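Local structure of tRNA dimethylallyltransferase (Bacillus halodurans, 3EXA) at residues Arg210-Met215 with Glu258-Leu263; Arg230-Arg233 with Ser237-Ala240; Gly242-Tyr247 with Lys264-Arg269. The protein probably transfers a dimethylallyl group from dimethylallyl diphosphate onto adenine 37 of tRNAs that read codons beginning with uridine, with magnesium as cofactor. All blocks are in the same frame, centred on the assembly; numbering follows the deposited sequence.

Contact 1: Arg210-Met215 with Glu258-Leu263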
# COMPACT_ATOMS: atom_id res chain seq x y z
N ARG A 210 2.60 -4.74 -45.70
CA ARG A 210 3.57 -3.96 -46.45
C ARG A 210 4.38 -3.09 -45.47
O ARG A 210 5.57 -2.83 -45.68
CB ARG A 210 2.87 -3.10 -47.51
CG ARG A 210 3.75 -2.05 -48.16
CD ARG A 210 4.99 -2.67 -48.75
NE ARG A 210 5.84 -1.67 -49.38
CZ ARG A 210 7.10 -1.89 -49.74
NH1 ARG A 210 7.64 -3.09 -49.54
NH2 ARG A 210 7.81 -0.93 -50.32
N ARG A 211 3.74 -2.63 -44.40
CA ARG A 211 4.46 -1.83 -43.43
C ARG A 211 5.59 -2.69 -42.87
O ARG A 211 6.71 -2.22 -42.68
CB ARG A 211 3.52 -1.39 -42.30
CG ARG A 211 3.67 0.06 -41.88
CD ARG A 211 4.17 0.21 -40.44
NE ARG A 211 3.58 -0.78 -39.53
CZ ARG A 211 3.39 -0.59 -38.23
NH1 ARG A 211 2.87 -1.55 -37.48
NH2 ARG A 211 3.71 0.58 -37.68
N VAL A 212 5.29 -3.97 -42.61
CA VAL A 212 6.30 -4.88 -42.06
C VAL A 212 7.48 -5.07 -43.02
O VAL A 212 8.64 -4.97 -42.62
CB VAL A 212 5.70 -6.27 -41.73
CG1 VAL A 212 6.80 -7.24 -41.30
CG2 VAL A 212 4.70 -6.12 -40.61
N ASP A 213 7.17 -5.35 -44.27
CA ASP A 213 8.21 -5.53 -45.26
C ASP A 213 9.03 -4.24 -45.27
O ASP A 213 10.26 -4.28 -45.28
CB ASP A 213 7.62 -5.77 -46.65
CG ASP A 213 6.66 -6.94 -46.68
OD1 ASP A 213 6.87 -7.94 -45.97
OD2 ASP A 213 5.67 -6.85 -47.44
N GLN A 214 8.35 -3.09 -45.27
CA GLN A 214 9.08 -1.82 -45.27
C GLN A 214 10.10 -1.78 -44.14
O GLN A 214 11.23 -1.36 -44.35
CB GLN A 214 8.12 -0.65 -45.10
CG GLN A 214 7.80 0.10 -46.37
CD GLN A 214 6.73 1.14 -46.12
OE1 GLN A 214 6.84 1.96 -45.20
NE2 GLN A 214 5.67 1.11 -46.93
N MSE A 215 9.69 -2.21 -42.95
CA MSE A 215 10.59 -2.22 -41.81
C MSE A 215 11.78 -3.14 -42.07
O MSE A 215 12.92 -2.81 -41.73
CB MSE A 215 9.88 -2.69 -40.54
CG MSE A 215 8.69 -1.86 -40.15
SE MSE A 215 7.81 -2.49 -38.55
CE MSE A 215 7.37 -0.75 -37.81
N GLU A 258 9.97 -17.18 -40.49
CA GLU A 258 8.97 -17.44 -39.46
C GLU A 258 8.75 -16.18 -38.63
O GLU A 258 7.62 -15.85 -38.29
CB GLU A 258 9.42 -18.58 -38.54
CG GLU A 258 8.67 -19.89 -38.76
CD GLU A 258 9.32 -21.06 -38.03
OE1 GLU A 258 8.78 -22.19 -38.12
OE2 GLU A 258 10.38 -20.87 -37.39
N ALA A 259 9.83 -15.47 -38.31
CA ALA A 259 9.71 -14.24 -37.52
C ALA A 259 8.89 -13.20 -38.28
O ALA A 259 7.92 -12.66 -37.75
CB ALA A 259 11.11 -13.69 -37.18
N ILE A 260 9.28 -12.93 -39.53
CA ILE A 260 8.58 -11.97 -40.39
C ILE A 260 7.10 -12.31 -40.50
O ILE A 260 6.24 -11.44 -40.39
CB ILE A 260 9.17 -11.96 -41.83
CG1 ILE A 260 10.61 -11.44 -41.80
CG2 ILE A 260 8.34 -11.08 -42.74
CD1 ILE A 260 11.35 -11.67 -43.10
N ASP A 261 6.80 -13.58 -40.72
CA ASP A 261 5.41 -14.00 -40.83
C ASP A 261 4.66 -13.79 -39.52
O ASP A 261 3.51 -13.35 -39.51
CB ASP A 261 5.34 -15.47 -41.24
CG ASP A 261 3.92 -16.02 -41.20
OD1 ASP A 261 3.46 -16.42 -40.12
OD2 ASP A 261 3.27 -16.04 -42.27
N THR A 262 5.33 -14.07 -38.40
CA THR A 262 4.73 -13.92 -37.07
C THR A 262 4.56 -12.45 -36.70
O THR A 262 3.58 -12.08 -36.04
CB THR A 262 5.59 -14.64 -36.01
OG1 THR A 262 5.48 -16.06 -36.21
CG2 THR A 262 5.12 -14.29 -34.60
N LEU A 263 5.50 -11.62 -37.13
CA LEU A 263 5.44 -10.19 -36.86
C LEU A 263 4.24 -9.61 -37.59
O LEU A 263 3.51 -8.78 -37.04
CB LEU A 263 6.71 -9.50 -37.35
CG LEU A 263 6.68 -7.97 -37.42
CD1 LEU A 263 6.15 -7.40 -36.12
CD2 LEU A 263 8.08 -7.44 -37.70
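Val212 and Leu263 meet where helix 201-218 and helix 256-279 pack together in the helical part of this P-loop-type transferase, well out from its parallel sheet. The side chains that meet are apolar, and no hydrogen bond runs from one segment to the other. The centre of the contact is the CG1 methyl of Val212, which lies 3.8 Å from CD2 of Leu263 and nearly as close to the branch carbon CG of the same leucine. The two side chains run past one another in opposite directions, so the valine methyl rests alongside the fork of the leucine. The first torsion is of the same kind in both: CG1 of Val212 stands anti to the backbone N (chi1 174°), as does CG of Leu263, each group lying beside its own carbonyl carbon. On the Ile260 side the packing is looser. There CG1 of Val212 comes within 4.3 Å of the carbonyl O of Ile260, and the CG2 methyl of that isoleucine is about as far away.

Further out, Leu263 also touches Glu245 of helix 244-251 and, together with Met215, a selenomethionine here, packs on Leu220 of helix 220-229. Beside this apolar patch a salt bridge from Asp213 to Lys264 ties the same two helices together. Arg211 packs on Thr12, a residue of the P-loop that by similarity binds substrate, and the side chain of Val212 is about 9 Å from that of Thr12. Within helix 256-279, the carbonyl O of Glu258 accepts two bonds from one residue, the backbone N of Thr262 and its hydroxyl, which arrive from opposite faces of the carbonyl plane. The hydroxyl OG1 of Thr262 lies 3.0 Å from Glu258 O and is tilted 34° from that plane.

Contact 2: Arg230-Arg233 with Ser237-Ala240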
# COMPACT_ATOMS: atom_id res chain seq x y z
N ARG A 230 23.73 -4.85 -27.44
CA ARG A 230 24.10 -4.05 -26.29
C ARG A 230 23.63 -4.70 -25.01
O ARG A 230 23.89 -4.20 -23.91
CB ARG A 230 23.57 -2.61 -26.40
CG ARG A 230 22.07 -2.50 -26.55
CD ARG A 230 21.62 -1.05 -26.41
NE ARG A 230 21.79 -0.53 -25.04
CZ ARG A 230 21.32 0.64 -24.63
NH1 ARG A 230 20.64 1.42 -25.47
NH2 ARG A 230 21.51 1.04 -23.38
N GLY A 231 22.94 -5.83 -25.14
CA GLY A 231 22.47 -6.55 -23.96
C GLY A 231 21.09 -6.22 -23.43
O GLY A 231 20.79 -6.57 -22.30
N ILE A 232 20.24 -5.57 -24.23
CA ILE A 232 18.88 -5.23 -23.80
C ILE A 232 17.98 -6.48 -23.85
O ILE A 232 17.86 -7.12 -24.90
CB ILE A 232 18.25 -4.13 -24.71
CG1 ILE A 232 19.05 -2.82 -24.63
CG2 ILE A 232 16.82 -3.87 -24.30
CD1 ILE A 232 19.12 -2.22 -23.24
N ARG A 233 17.35 -6.84 -22.74
CA ARG A 233 16.50 -8.02 -22.74
C ARG A 233 15.47 -7.96 -21.64
O ARG A 233 15.71 -7.39 -20.58
CB ARG A 233 17.34 -9.30 -22.60
CG ARG A 233 16.56 -10.62 -22.69
CD ARG A 233 17.48 -11.83 -22.46
NE ARG A 233 17.49 -12.73 -23.60
CZ ARG A 233 16.43 -13.42 -24.01
NH1 ARG A 233 16.51 -14.21 -25.06
NH2 ARG A 233 15.29 -13.33 -23.34
N SER A 237 10.61 -1.99 -23.78
CA SER A 237 10.98 -1.67 -25.16
C SER A 237 11.10 -2.88 -26.09
O SER A 237 10.53 -2.89 -27.19
CB SER A 237 12.33 -0.95 -25.18
OG SER A 237 13.37 -1.87 -24.84
N VAL A 238 11.86 -3.87 -25.65
CA VAL A 238 12.13 -5.06 -26.42
C VAL A 238 11.02 -6.10 -26.41
O VAL A 238 11.03 -7.04 -27.20
CB VAL A 238 13.45 -5.68 -25.93
CG1 VAL A 238 13.51 -7.15 -26.26
CG2 VAL A 238 14.61 -4.95 -26.57
N GLN A 239 10.07 -5.94 -25.51
CA GLN A 239 8.97 -6.89 -25.43
C GLN A 239 7.87 -6.45 -26.37
O GLN A 239 6.85 -7.12 -26.52
CB GLN A 239 8.44 -6.97 -23.99
CG GLN A 239 9.39 -7.68 -23.03
CD GLN A 239 9.02 -7.51 -21.56
OE1 GLN A 239 8.73 -6.40 -21.11
NE2 GLN A 239 9.04 -8.61 -20.81
N ALA A 240 8.09 -5.31 -27.03
CA ALA A 240 7.11 -4.76 -27.96
C ALA A 240 6.83 -5.68 -29.15
O ALA A 240 7.72 -6.37 -29.66
CB ALA A 240 7.56 -3.40 -28.46
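A chi1 of -63° sets CG1 of Ile232 anti to its carbonyl carbon and leaves CG2 anti to the backbone N, where it reaches Val238, whose own CG2 methyl lies anti to the carbonyl carbon and beside the backbone N. The two methyls touch flank to flank as the side chains cross obliquely. Ile232 CG2 and Val238 CG2 are 3.3 Å apart, tighter than normal van der Waals contact, and at 2.30 Å resolution the exact closeness is uncertain. The same isoleucine methyl also has Ser237 OG at 4.0 Å, an apolar neighbour for a hydroxyl whose hydrogen bond goes instead to the carbonyl O of Pro68. All three touching residues are buried. No hydrogen bond joins the two segments directly, but the carbonyl O of Ile232 is hydrogen-bonded to the hydroxyl of Tyr247 on helix 244-251. At the other branch of Ile232, CD1 lies 3.5 Å above the guanidinium plane of Arg230, near its edge rather than its centre. Helix 220-229 ends in a Schellman motif at Gly231 (phi 91°), and the contact then closes the following loop on itself, its second arm already entering residues 239-244, which by similarity interact with substrate tRNA.

Contact 3: Gly242-Tyr247 with Lys264-Arg269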
# COMPACT_ATOMS: atom_id res chain seq x y z
N GLY A 242 6.96 -5.97 -32.10
CA GLY A 242 7.71 -5.60 -33.30
C GLY A 242 9.21 -5.78 -33.10
O GLY A 242 9.98 -5.58 -34.04
N TYR A 243 9.64 -6.12 -31.89
CA TYR A 243 11.06 -6.36 -31.59
C TYR A 243 11.20 -7.77 -30.99
O TYR A 243 12.25 -8.39 -31.09
CB TYR A 243 11.65 -5.34 -30.59
CG TYR A 243 11.84 -3.94 -31.15
CD1 TYR A 243 10.79 -3.04 -31.18
CD2 TYR A 243 13.06 -3.56 -31.72
CE1 TYR A 243 10.91 -1.79 -31.78
CE2 TYR A 243 13.21 -2.31 -32.33
CZ TYR A 243 12.12 -1.43 -32.36
OH TYR A 243 12.21 -0.22 -33.01
N LYS A 244 10.13 -8.26 -30.37
CA LYS A 244 10.16 -9.58 -29.77
C LYS A 244 10.29 -10.67 -30.83
O LYS A 244 11.01 -11.64 -30.63
CB LYS A 244 8.93 -9.81 -28.88
CG LYS A 244 7.63 -10.04 -29.61
CD LYS A 244 6.46 -10.31 -28.66
CE LYS A 244 5.15 -10.27 -29.45
NZ LYS A 244 3.92 -10.56 -28.65
N GLU A 245 9.63 -10.51 -31.97
CA GLU A 245 9.73 -11.52 -33.01
C GLU A 245 11.17 -11.67 -33.48
O GLU A 245 11.67 -12.78 -33.67
CB GLU A 245 8.85 -11.17 -34.19
CG GLU A 245 7.37 -11.11 -33.86
CD GLU A 245 6.93 -9.80 -33.24
OE1 GLU A 245 7.67 -8.79 -33.34
OE2 GLU A 245 5.81 -9.77 -32.68
N MSE A 246 11.85 -10.55 -33.67
CA MSE A 246 13.24 -10.60 -34.09
C MSE A 246 14.09 -11.26 -33.00
O MSE A 246 15.02 -12.02 -33.29
CB MSE A 246 13.76 -9.20 -34.42
CG MSE A 246 13.10 -8.57 -35.64
SE MSE A 246 13.23 -9.68 -37.26
CE MSE A 246 11.35 -10.21 -37.40
N TYR A 247 13.78 -10.99 -31.73
CA TYR A 247 14.55 -11.60 -30.66
C TYR A 247 14.46 -13.13 -30.68
O TYR A 247 15.44 -13.82 -30.41
CB TYR A 247 14.11 -11.05 -29.30
CG TYR A 247 14.90 -9.84 -28.85
CD1 TYR A 247 15.38 -9.76 -27.54
CD2 TYR A 247 15.18 -8.77 -29.71
CE1 TYR A 247 16.11 -8.66 -27.10
CE2 TYR A 247 15.91 -7.66 -29.27
CZ TYR A 247 16.38 -7.62 -27.95
OH TYR A 247 17.11 -6.56 -27.47
N LYS A 264 4.04 -10.03 -38.83
CA LYS A 264 2.91 -9.54 -39.60
C LYS A 264 1.60 -9.92 -38.94
O LYS A 264 0.69 -9.09 -38.81
CB LYS A 264 2.96 -10.10 -41.02
CG LYS A 264 4.01 -9.43 -41.91
CD LYS A 264 4.07 -10.08 -43.30
CE LYS A 264 5.00 -9.32 -44.24
NZ LYS A 264 4.98 -9.88 -45.62
N ARG A 265 1.50 -11.17 -38.52
CA ARG A 265 0.31 -11.68 -37.87
C ARG A 265 0.06 -10.92 -36.58
O ARG A 265 -1.04 -10.40 -36.37
CB ARG A 265 0.49 -13.18 -37.61
CG ARG A 265 -0.68 -13.85 -36.93
CD ARG A 265 -0.83 -15.29 -37.44
NE ARG A 265 0.45 -15.98 -37.51
CZ ARG A 265 1.23 -16.22 -36.46
NH1 ARG A 265 2.39 -16.86 -36.62
NH2 ARG A 265 0.86 -15.84 -35.25
N ASN A 266 1.06 -10.84 -35.71
CA ASN A 266 0.87 -10.10 -34.47
C ASN A 266 0.50 -8.65 -34.74
O ASN A 266 -0.29 -8.07 -34.00
CB ASN A 266 2.14 -10.14 -33.60
CG ASN A 266 2.51 -11.54 -33.17
OD1 ASN A 266 1.65 -12.41 -33.04
ND2 ASN A 266 3.79 -11.76 -32.93
N SER A 267 1.06 -8.06 -35.80
CA SER A 267 0.74 -6.67 -36.13
C SER A 267 -0.73 -6.52 -36.52
O SER A 267 -1.37 -5.52 -36.18
CB SER A 267 1.62 -6.15 -37.27
OG SER A 267 2.96 -5.94 -36.85
N ARG A 268 -1.26 -7.51 -37.24
CA ARG A 268 -2.65 -7.47 -37.66
C ARG A 268 -3.56 -7.71 -36.45
O ARG A 268 -4.56 -7.02 -36.28
CB ARG A 268 -2.94 -8.52 -38.73
CG ARG A 268 -2.27 -8.27 -40.07
CD ARG A 268 -2.80 -9.26 -41.09
NE ARG A 268 -2.66 -10.64 -40.64
CZ ARG A 268 -1.64 -11.43 -40.93
NH1 ARG A 268 -0.64 -10.98 -41.68
NH2 ARG A 268 -1.60 -12.67 -40.47
N ARG A 269 -3.18 -8.68 -35.62
CA ARG A 269 -3.93 -9.03 -34.42
C ARG A 269 -4.02 -7.85 -33.46
O ARG A 269 -5.02 -7.66 -32.77
CB ARG A 269 -3.25 -10.18 -33.68
CG ARG A 269 -4.14 -11.36 -33.35
CD ARG A 269 -4.15 -12.36 -34.49
NE ARG A 269 -3.79 -13.70 -34.06
CZ ARG A 269 -2.61 -14.05 -33.54
NH1 ARG A 269 -2.40 -15.30 -33.17
NH2 ARG A 269 -1.66 -13.14 -33.38
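Asn266 ND2 donates to Glu245 OE2 over 2.8 Å, a fairly straight bond with an N-H...O angle of 161°. It is a side-chain bridge between two helices, joining the first turn of helix 244-251 to the middle of helix 256-279. The carboxylate uses the anti lone pair of OE2, and the oxygen lies close to the amide plane of Asn266, although the two flat groups are turned 45° against each other. CB and CG of Glu245 carry the chain toward helix 256-279, and the bend at chi2 (82°) turns the carboxylate across it, with OE2 left facing the amide. Its CG packs on Thr262, and the residue is buried. With an alanine in place of Glu245 the acceptor is gone, and Asn266 ND2 would probably be left without this mate, its amide held less firmly in rotation.

Tyr243 occupies the N-cap position of helix 244-251, and residues 239-244 form a region that by similarity interacts with substrate tRNA. Lys244 runs extended beyond CG and crosses over the amide, its CE 4.0 Å from Asn266 ND2. At the oxygen end of that amide, Arg269 NH2 makes a weak bond of 3.4 Å to Asn266 OD1, which lies at the guanidinium edge and in its plane.

Contacts 1 and 3 sit side by side, centres 7 Å apart, on consecutive turns of helix 256-279: contact 1 brings helix 201-218 against it, contact 3 helix 244-251. The two also touch where Ala259 packs on Met246. Contact 2 lies farther off, its centre 14 Å from contact 3 and 18 Å from contact 1; it meets contact 3 through Tyr247, whose OH packs against Val238. Along the chain contact 2 is nested within the loop closed by contact 1 and precedes contact 3, while contacts 1 and 3 interleave. Together they tie helices 201-218, 244-251 and 256-279 and the loop before helix 244-251 into one helical unit, which includes residues 239-244, the probable tRNA-interacting region.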